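Long-range contacts in TetR family transcription regulator (Marinobacter aquaeolei, PDB 3PAS), which probably binds operator DNA through an N-terminal helix-turn-helix and regulates transcription, as other all-helical, dimeric TetR family regulators do: residues D69-S74 / R86-T91; E101-H106 / P158-V163. All coordinates share one frame; numbering follows the deposited sequence.

Contact 1 of 2, residues D69-S74 / R86-T91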
ATOM      1  N   ASP B  69      -9.927  11.728 -15.997  1.00 24.16           N
ATOM      2  CA  ASP B  69     -10.007  12.255 -17.364  1.00 25.67           C
ATOM      3  C   ASP B  69      -8.711  12.087 -18.184  1.00 25.11           C
ATOM      4  O   ASP B  69      -8.780  11.750 -19.371  1.00 25.33           O
ATOM      5  CB  ASP B  69     -10.448  13.705 -17.380  1.00 26.71           C
ATOM      6  CG  ASP B  69     -11.839  13.889 -16.813  1.00 37.94           C
ATOM      7  OD1 ASP B  69     -12.578  12.886 -16.643  1.00 34.38           O
ATOM      8  OD2 ASP B  69     -12.190  15.043 -16.481  1.00 37.50           O
ATOM      9  N   ALA B  70      -7.555  12.339 -17.561  1.00 22.92           N
ATOM     10  CA  ALA B  70      -6.268  12.126 -18.187  1.00 25.47           C
ATOM     11  C   ALA B  70      -6.073  10.658 -18.523  1.00 21.97           C
ATOM     12  O   ALA B  70      -5.594  10.333 -19.603  1.00 22.89           O
ATOM     13  CB  ALA B  70      -5.104  12.604 -17.280  1.00 25.32           C
ATOM     14  N   ALA B  71      -6.422   9.783 -17.596  1.00 21.53           N
ATOM     15  CA  ALA B  71      -6.320   8.344 -17.817  1.00 25.57           C
ATOM     16  C   ALA B  71      -7.223   7.884 -18.965  1.00 25.55           C
ATOM     17  O   ALA B  71      -6.776   7.101 -19.786  1.00 25.86           O
ATOM     18  CB  ALA B  71      -6.617   7.516 -16.524  1.00 24.80           C
ATOM     19  N   LEU B  72      -8.481   8.355 -19.001  1.00 26.94           N
ATOM     20  CA  LEU B  72      -9.453   7.987 -20.045  1.00 27.17           C
ATOM     21  C   LEU B  72      -9.003   8.457 -21.429  1.00 28.64           C
ATOM     22  O   LEU B  72      -9.194   7.754 -22.437  1.00 26.15           O
ATOM     23  CB  LEU B  72     -10.828   8.593 -19.770  1.00 28.58           C
ATOM     24  CG  LEU B  72     -11.674   8.063 -18.629  1.00 36.13           C
ATOM     25  CD1 LEU B  72     -12.992   8.902 -18.506  1.00 39.58           C
ATOM     26  CD2 LEU B  72     -11.957   6.610 -18.813  1.00 30.63           C
ATOM     27  N   ASP B  73      -8.421   9.652 -21.459  1.00 26.46           N
ATOM     28  CA  ASP B  73      -7.935  10.241 -22.670  1.00 27.52           C
ATOM     29  C   ASP B  73      -6.814   9.358 -23.235  1.00 27.57           C
ATOM     30  O   ASP B  73      -6.785   9.031 -24.426  1.00 25.92           O
ATOM     31  CB  ASP B  73      -7.426  11.639 -22.396  1.00 27.89           C
ATOM     32  CG  ASP B  73      -6.795  12.272 -23.624  1.00 38.89           C
ATOM     33  OD1 ASP B  73      -7.555  12.594 -24.531  1.00 40.58           O
ATOM     34  OD2 ASP B  73      -5.561  12.427 -23.687  1.00 45.43           O
ATOM     35  N   SER B  74      -5.878   8.984 -22.362  1.00 26.29           N
ATOM     36  CA  SER B  74      -4.754   8.163 -22.804  0.50 25.99           C
ATOM     37  C   SER B  74      -5.230   6.769 -23.194  1.00 24.87           C
ATOM     38  O   SER B  74      -4.810   6.234 -24.216  1.00 24.94           O
ATOM     39  CB  SER B  74      -3.671   8.054 -21.742  0.50 23.69           C
ATOM     40  OG  SER B  74      -3.013   9.279 -21.587  0.50 20.66           O
ATOM     41  N   ARG B  86      -1.538   0.347 -21.187  1.00 16.89           N
ATOM     42  CA  ARG B  86      -0.154   0.751 -21.156  1.00 17.56           C
ATOM     43  C   ARG B  86      -0.047   2.290 -21.245  1.00 18.50           C
ATOM     44  O   ARG B  86       0.733   2.935 -20.495  1.00 19.84           O
ATOM     45  CB  ARG B  86       0.632   0.100 -22.299  1.00 17.12           C
ATOM     46  CG  ARG B  86       2.110   0.391 -22.277  1.00 20.43           C
ATOM     47  CD  ARG B  86       2.828  -0.327 -23.421  1.00 26.57           C
ATOM     48  NE  ARG B  86       2.565   0.382 -24.645  1.00 30.68           N
ATOM     49  CZ  ARG B  86       3.191   1.493 -25.013  1.00 38.68           C
ATOM     50  NH1 ARG B  86       4.130   2.021 -24.242  1.00 37.55           N
ATOM     51  NH2 ARG B  86       2.869   2.088 -26.169  1.00 33.20           N
ATOM     52  N   ARG B  87      -0.848   2.915 -22.122  1.00 18.47           N
ATOM     53  CA  ARG B  87      -0.771   4.376 -22.223  1.00 19.46           C
ATOM     54  C   ARG B  87      -1.243   5.019 -20.947  1.00 18.11           C
ATOM     55  O   ARG B  87      -0.652   5.951 -20.470  1.00 19.26           O
ATOM     56  CB  ARG B  87      -1.605   4.909 -23.359  1.00 20.84           C
ATOM     57  CG  ARG B  87      -1.075   4.529 -24.677  1.00 24.96           C
ATOM     58  CD  ARG B  87      -2.072   4.877 -25.772  1.00 33.68           C
ATOM     59  NE  ARG B  87      -1.402   4.986 -27.072  1.00 39.47           N
ATOM     60  CZ  ARG B  87      -0.880   6.112 -27.574  1.00 46.18           C
ATOM     61  NH1 ARG B  87      -0.933   7.279 -26.917  1.00 41.62           N
ATOM     62  NH2 ARG B  87      -0.287   6.059 -28.752  1.00 49.52           N
ATOM     63  N   GLN B  88      -2.353   4.543 -20.414  1.00 20.70           N
ATOM     64  CA  GLN B  88      -2.961   5.046 -19.164  0.50 17.85           C
ATOM     65  C   GLN B  88      -1.965   4.933 -18.018  1.00 18.19           C
ATOM     66  O   GLN B  88      -1.870   5.787 -17.176  1.00 18.40           O
ATOM     67  CB  GLN B  88      -4.193   4.206 -18.829  0.50 19.07           C
ATOM     68  CG  GLN B  88      -4.524   4.067 -17.321  0.50 17.18           C
ATOM     69  CD  GLN B  88      -4.728   2.607 -16.993  0.50 22.01           C
ATOM     70  OE1 GLN B  88      -3.753   1.814 -16.896  0.50 20.95           O
ATOM     71  NE2 GLN B  88      -6.011   2.207 -16.901  0.50 27.88           N
ATOM     72  N   TRP B  89      -1.259   3.819 -17.997  1.00 17.03           N
ATOM     73  CA  TRP B  89      -0.252   3.535 -16.941  1.00 18.68           C
ATOM     74  C   TRP B  89       0.840   4.549 -16.946  1.00 18.48           C
ATOM     75  O   TRP B  89       1.179   5.108 -15.895  1.00 19.15           O
ATOM     76  CB  TRP B  89       0.308   2.138 -17.090  1.00 18.41           C
ATOM     77  CG  TRP B  89       1.491   1.788 -16.264  1.00 18.42           C
ATOM     78  CD1 TRP B  89       2.774   2.184 -16.454  1.00 20.00           C
ATOM     79  CD2 TRP B  89       1.498   0.944 -15.106  1.00 16.46           C
ATOM     80  NE1 TRP B  89       3.575   1.667 -15.474  1.00 19.13           N
ATOM     81  CE2 TRP B  89       2.816   0.883 -14.649  1.00 19.06           C
ATOM     82  CE3 TRP B  89       0.506   0.215 -14.433  1.00 22.33           C
ATOM     83  CZ2 TRP B  89       3.199   0.112 -13.537  1.00 20.74           C
ATOM     84  CZ3 TRP B  89       0.864  -0.533 -13.364  1.00 17.06           C
ATOM     85  CH2 TRP B  89       2.236  -0.582 -12.907  1.00 20.46           C
ATOM     86  N   HIS B  90       1.395   4.800 -18.118  1.00 19.86           N
ATOM     87  CA  HIS B  90       2.425   5.824 -18.272  1.00 20.55           C
ATOM     88  C   HIS B  90       1.889   7.191 -17.865  1.00 21.18           C
ATOM     89  O   HIS B  90       2.596   7.941 -17.207  1.00 17.10           O
ATOM     90  CB  HIS B  90       3.009   5.884 -19.708  1.00 25.54           C
ATOM     91  CG  HIS B  90       4.092   4.876 -19.975  1.00 23.04           C
ATOM     92  ND1 HIS B  90       5.441   5.160 -19.844  1.00 21.53           N
ATOM     93  CD2 HIS B  90       4.014   3.596 -20.390  1.00 23.84           C
ATOM     94  CE1 HIS B  90       6.139   4.084 -20.171  1.00 19.92           C
ATOM     95  NE2 HIS B  90       5.291   3.114 -20.488  1.00 20.84           N
ATOM     96  N   THR B  91       0.662   7.549 -18.269  1.00 19.08           N
ATOM     97  CA  THR B  91       0.113   8.890 -17.913  1.00 18.40           C
ATOM     98  C   THR B  91      -0.093   9.037 -16.371  1.00 18.90           C
ATOM     99  O   THR B  91       0.320  10.024 -15.763  1.00 19.91           O
ATOM    100  CB  THR B  91      -1.205   9.135 -18.649  1.00 19.36           C
ATOM    101  OG1 THR B  91      -0.907   9.145 -20.045  1.00 19.49           O
ATOM    102  CG2 THR B  91      -1.797  10.453 -18.209  1.00 23.61           C
TER
HETATM  103  O   HOH W   1      -1.292   8.314 -24.429  1.00 37.03           O
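Ser74 meets Thr91 in a close helix-helix contact with a small polar centre, where the C-terminal part of helix 52-76 packs against helix 81-98, the helix that follows it in the chain. The two run roughly antiparallel, at 146°, and the short segments approach to 8.1 Å between axes, a worked example of how small residues let helices come close. The backbones are nearest at Ala71 and Gln88, whose CA atoms are 4.9 Å apart, and the CB of Ala70 lies 4.1 Å from Thr91 CG2.

In one of the two conformers modelled for Ser74, its OG lies 2.6 Å from Thr91 OG1, a hydrogen-bonding distance; this link may therefore not always be made. Thr91 OG1 is also 3.2 Å from Arg87 O, one turn back on its own helix. The threonine's first torsion (chi1 -63°) puts OG1 beside its backbone N and places CG2 against Ala70. Next to Ser74, the aliphatic part of Arg87 lies along the end of segment 69-74, its CD 3.4 Å from Ser74 O. Its NH1 gives a 2.7 Å bond to a water in the guanidinium plane, and that water reaches the same Ser74 conformer only weakly. A valine in place of Thr91 would probably leave the Ser74 hydroxyl without its closest polar mate across the interface. The chemistry is thus that of small apolar surfaces around a hydroxyl pair, perhaps made only part of the time, with a charged side chain and water at the margin.

Contact 2 of 2, residues E101-H106 / P158-V163. With ACT (acetate ion), chain M.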
ATOM      1  N   GLU B 101       0.834  14.994  -4.620  1.00 21.44           N
ATOM      2  CA  GLU B 101      -0.214  15.476  -3.696  1.00 21.85           C
ATOM      3  C   GLU B 101      -1.632  15.102  -4.145  1.00 22.02           C
ATOM      4  O   GLU B 101      -2.541  14.904  -3.312  1.00 22.83           O
ATOM      5  CB  GLU B 101      -0.067  16.998  -3.478  1.00 25.52           C
ATOM      6  CG  GLU B 101      -0.282  17.843  -4.742  1.00 22.87           C
ATOM      7  CD  GLU B 101       0.944  18.057  -5.645  1.00 25.06           C
ATOM      8  OE1 GLU B 101       1.957  17.348  -5.527  1.00 23.74           O
ATOM      9  OE2 GLU B 101       0.872  18.968  -6.480  1.00 27.68           O
ATOM     10  N   LEU B 102      -1.850  14.953  -5.455  1.00 21.54           N
ATOM     11  CA  LEU B 102      -3.151  14.511  -5.966  1.00 21.39           C
ATOM     12  C   LEU B 102      -3.406  13.057  -5.537  1.00 23.74           C
ATOM     13  O   LEU B 102      -4.484  12.706  -5.057  1.00 19.75           O
ATOM     14  CB  LEU B 102      -3.183  14.595  -7.490  1.00 21.82           C
ATOM     15  CG  LEU B 102      -3.136  15.944  -8.200  1.00 24.45           C
ATOM     16  CD1 LEU B 102      -3.117  15.627  -9.746  1.00 24.87           C
ATOM     17  CD2 LEU B 102      -4.372  16.874  -7.793  1.00 21.41           C
ATOM     18  N   PHE B 103      -2.428  12.188  -5.732  1.00 24.06           N
ATOM     19  CA  PHE B 103      -2.535  10.806  -5.259  1.00 23.15           C
ATOM     20  C   PHE B 103      -2.723  10.743  -3.725  1.00 23.73           C
ATOM     21  O   PHE B 103      -3.493   9.930  -3.225  1.00 23.51           O
ATOM     22  CB  PHE B 103      -1.241  10.026  -5.560  1.00 27.64           C
ATOM     23  CG  PHE B 103      -1.094   9.528  -6.982  1.00 29.60           C
ATOM     24  CD1 PHE B 103      -1.772  10.104  -8.040  1.00 28.70           C
ATOM     25  CD2 PHE B 103      -0.192   8.480  -7.257  1.00 27.90           C
ATOM     26  CE1 PHE B 103      -1.593   9.639  -9.356  1.00 33.35           C
ATOM     27  CE2 PHE B 103      -0.035   8.018  -8.545  1.00 26.76           C
ATOM     28  CZ  PHE B 103      -0.742   8.615  -9.598  1.00 28.98           C
ATOM     29  N   ARG B 104      -1.973  11.555  -2.986  1.00 22.81           N
ATOM     30  CA  ARG B 104      -2.072  11.527  -1.509  1.00 26.19           C
ATOM     31  C   ARG B 104      -3.458  11.997  -1.031  1.00 25.55           C
ATOM     32  O   ARG B 104      -4.060  11.369  -0.145  1.00 25.66           O
ATOM     33  CB  ARG B 104      -0.974  12.369  -0.910  1.00 27.77           C
ATOM     34  CG  ARG B 104      -0.914  12.348   0.581  1.00 39.94           C
ATOM     35  CD  ARG B 104       0.526  12.520   1.035  1.00 53.21           C
ATOM     36  NE  ARG B 104       0.774  11.584   2.116  1.00 67.75           N
ATOM     37  CZ  ARG B 104       0.856  10.259   1.968  1.00 77.15           C
ATOM     38  NH1 ARG B 104       0.712   9.682   0.769  1.00 80.97           N
ATOM     39  NH2 ARG B 104       1.077   9.500   3.033  1.00 78.89           N
ATOM     40  N   TYR B 105      -3.957  13.076  -1.633  1.00 23.44           N
ATOM     41  CA  TYR B 105      -5.331  13.549  -1.328  1.00 22.02           C
ATOM     42  C   TYR B 105      -6.356  12.427  -1.607  1.00 25.54           C
ATOM     43  O   TYR B 105      -7.183  12.099  -0.757  1.00 22.09           O
ATOM     44  CB  TYR B 105      -5.710  14.850  -2.051  1.00 23.26           C
ATOM     45  CG  TYR B 105      -7.010  15.392  -1.491  1.00 21.44           C
ATOM     46  CD1 TYR B 105      -7.000  16.205  -0.380  1.00 25.50           C
ATOM     47  CD2 TYR B 105      -8.236  14.937  -1.957  1.00 23.47           C
ATOM     48  CE1 TYR B 105      -8.196  16.689   0.186  1.00 18.40           C
ATOM     49  CE2 TYR B 105      -9.434  15.381  -1.396  1.00 26.32           C
ATOM     50  CZ  TYR B 105      -9.395  16.266  -0.317  1.00 28.91           C
ATOM     51  OH  TYR B 105     -10.547  16.731   0.269  1.00 23.51           O
ATOM     52  N   HIS B 106      -6.293  11.825  -2.792  1.00 21.01           N
ATOM     53  CA  HIS B 106      -7.181  10.711  -3.115  1.00 24.79           C
ATOM     54  C   HIS B 106      -7.133   9.556  -2.057  1.00 26.46           C
ATOM     55  O   HIS B 106      -8.166   9.092  -1.559  1.00 26.07           O
ATOM     56  CB  HIS B 106      -6.849  10.161  -4.522  1.00 24.00           C
ATOM     57  CG  HIS B 106      -7.754   9.045  -4.930  1.00 28.64           C
ATOM     58  ND1 HIS B 106      -7.507   7.731  -4.580  1.00 28.62           N
ATOM     59  CD2 HIS B 106      -8.951   9.057  -5.558  1.00 25.68           C
ATOM     60  CE1 HIS B 106      -8.509   6.982  -4.993  1.00 31.02           C
ATOM     61  NE2 HIS B 106      -9.385   7.757  -5.610  1.00 31.16           N
ATOM     62  N   PRO B 158      -0.068  -0.648  -7.961  1.00 19.19           N
ATOM     63  CA  PRO B 158       1.406  -0.556  -8.002  1.00 19.69           C
ATOM     64  C   PRO B 158       1.959   0.794  -8.491  1.00 15.85           C
ATOM     65  O   PRO B 158       3.118   1.107  -8.183  1.00 19.88           O
ATOM     66  CB  PRO B 158       1.823  -1.704  -8.947  1.00 19.70           C
ATOM     67  CG  PRO B 158       0.677  -2.689  -8.826  1.00 23.67           C
ATOM     68  CD  PRO B 158      -0.570  -1.819  -8.679  1.00 21.07           C
ATOM     69  N   ILE B 159       1.177   1.553  -9.249  1.00 19.36           N
ATOM     70  CA  ILE B 159       1.568   2.901  -9.699  1.00 18.29           C
ATOM     71  C   ILE B 159       1.791   3.813  -8.457  1.00 20.02           C
ATOM     72  O   ILE B 159       2.844   4.397  -8.307  1.00 18.77           O
ATOM     73  CB  ILE B 159       0.566   3.547 -10.664  1.00 17.27           C
ATOM     74  CG1 ILE B 159       0.375   2.641 -11.908  1.00 20.01           C
ATOM     75  CG2 ILE B 159       1.076   4.994 -11.079  1.00 17.35           C
ATOM     76  CD1 ILE B 159      -0.691   3.062 -12.891  1.00 17.07           C
ATOM     77  N   TYR B 160       0.830   3.857  -7.559  1.00 22.95           N
ATOM     78  CA  TYR B 160       0.977   4.575  -6.283  1.00 23.21           C
ATOM     79  C   TYR B 160       2.237   4.164  -5.499  1.00 21.92           C
ATOM     80  O   TYR B 160       3.062   4.999  -5.116  1.00 22.24           O
ATOM     81  CB  TYR B 160      -0.271   4.324  -5.428  1.00 27.22           C
ATOM     82  CG  TYR B 160      -0.304   5.113  -4.130  1.00 30.78           C
ATOM     83  CD1 TYR B 160      -0.872   6.374  -4.064  1.00 34.77           C
ATOM     84  CD2 TYR B 160       0.202   4.555  -2.943  1.00 34.56           C
ATOM     85  CE1 TYR B 160      -0.906   7.094  -2.836  1.00 41.15           C
ATOM     86  CE2 TYR B 160       0.165   5.244  -1.734  1.00 40.65           C
ATOM     87  CZ  TYR B 160      -0.374   6.510  -1.687  1.00 41.73           C
ATOM     88  OH  TYR B 160      -0.388   7.173  -0.485  1.00 56.17           O
ATOM     89  N   HIS B 161       2.421   2.869  -5.322  1.00 22.73           N
ATOM     90  CA  HIS B 161       3.564   2.336  -4.563  1.00 22.22           C
ATOM     91  C   HIS B 161       4.893   2.685  -5.217  1.00 22.97           C
ATOM     92  O   HIS B 161       5.794   3.135  -4.547  1.00 21.23           O
ATOM     93  CB  HIS B 161       3.372   0.830  -4.396  1.00 26.61           C
ATOM     94  CG  HIS B 161       4.429   0.148  -3.588  1.00 29.41           C
ATOM     95  ND1 HIS B 161       4.534   0.284  -2.215  1.00 33.57           N
ATOM     96  CD2 HIS B 161       5.424  -0.697  -3.966  1.00 29.69           C
ATOM     97  CE1 HIS B 161       5.557  -0.445  -1.786  1.00 41.31           C
ATOM     98  NE2 HIS B 161       6.112  -1.057  -2.826  1.00 28.44           N
ATOM     99  N   LEU B 162       4.985   2.528  -6.539  1.00 21.07           N
ATOM    100  CA  LEU B 162       6.225   2.806  -7.271  1.00 21.69           C
ATOM    101  C   LEU B 162       6.504   4.304  -7.371  1.00 20.31           C
ATOM    102  O   LEU B 162       7.674   4.727  -7.281  1.00 22.06           O
ATOM    103  CB  LEU B 162       6.199   2.161  -8.641  1.00 17.48           C
ATOM    104  CG  LEU B 162       6.371   0.621  -8.600  1.00 19.62           C
ATOM    105  CD1 LEU B 162       6.074  -0.037 -10.011  1.00 18.63           C
ATOM    106  CD2 LEU B 162       7.754   0.268  -8.148  1.00 18.35           C
ATOM    107  N   VAL B 163       5.459   5.116  -7.558  1.00 19.94           N
ATOM    108  CA  VAL B 163       5.655   6.586  -7.512  1.00 21.48           C
ATOM    109  C   VAL B 163       6.286   6.999  -6.162  1.00 23.08           C
ATOM    110  O   VAL B 163       7.194   7.816  -6.085  1.00 24.28           O
ATOM    111  CB  VAL B 163       4.369   7.318  -7.790  1.00 20.39           C
ATOM    112  CG1 VAL B 163       4.486   8.839  -7.315  1.00 19.12           C
ATOM    113  CG2 VAL B 163       4.033   7.219  -9.313  1.00 17.64           C
TER
HETATM  114  C   ACT M 206       2.564   9.334  -3.043  1.00 66.00           C
HETATM  115  O   ACT M 206       3.773   9.247  -2.729  1.00 66.34           O
HETATM  116  OXT ACT M 206       1.847   9.944  -2.224  1.00 65.77           O
HETATM  117  CH3 ACT M 206       2.011   8.736  -4.302  1.00 63.99           C
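Phe103 and Tyr160 carry this contact inside the all-helical C-terminal domain of a TetR family regulator, where helix 100-110 faces helix 148-167. The segment axes stay 11.3 Å apart and cross at -126°, a spacing that large side chains bridge.

The apolar part centres on Phe103. Its CB points toward the other helix, and the ring edge brings CE2 to 4.1 Å from Ile159 CG2, near the ring plane. Val163 CG2 approaches the same CE2 obliquely. The phenylalanine and tyrosine side chains come from opposing helices and run alongside each other, Phe103 CD2 3.9 Å from Tyr160 CD1. The tyrosine's first torsion (chi1 -175°) carries its ring across to helix 100-110, and Phe103 O sits at its ring edge.

The polar part lies at the phenol end. Arg104 reaches round along a kinked chain until NH1 gives Tyr160 OH a weak 3.0 Å hydrogen bond, the hydroxyl lying near the guanidinium plane. The guanidinium and phenol planes are 20° apart.

The last group is an acetate ion, probably from the crystallisation liquor, held among both kinds of side chain. Arg104 NH1 gives its OXT a second weak bond. The methyl meets the apolar side chains: CH3 lies over one face of the Tyr160 ring, 3.7 Å from Tyr160 CE1, and 3.9 Å from Val163 CG1.

How the contacts relate
The contacts come in series along the chain: both segments of contact 1 precede those of contact 2, and their centres lie 15 Å apart. Helix 81-98, which supplies one side of contact 1, is followed directly by helix 100-110, which supplies one side of contact 2. The two contacts also touch in space, for Trp89 points away from helix 52-76 and packs on Pro158 and Ile159, its CE3 3.5 Å from Ile159 CD1. Side-chain contacts thus link helix 52-76 through helix 81-98 to helix 148-167, where Pro158, His161 and Leu162 meet the second subunit. Tyr105 of helix 100-110 meets helix 5-24, and the bundle probably couples the N-terminal region to the dimer interface.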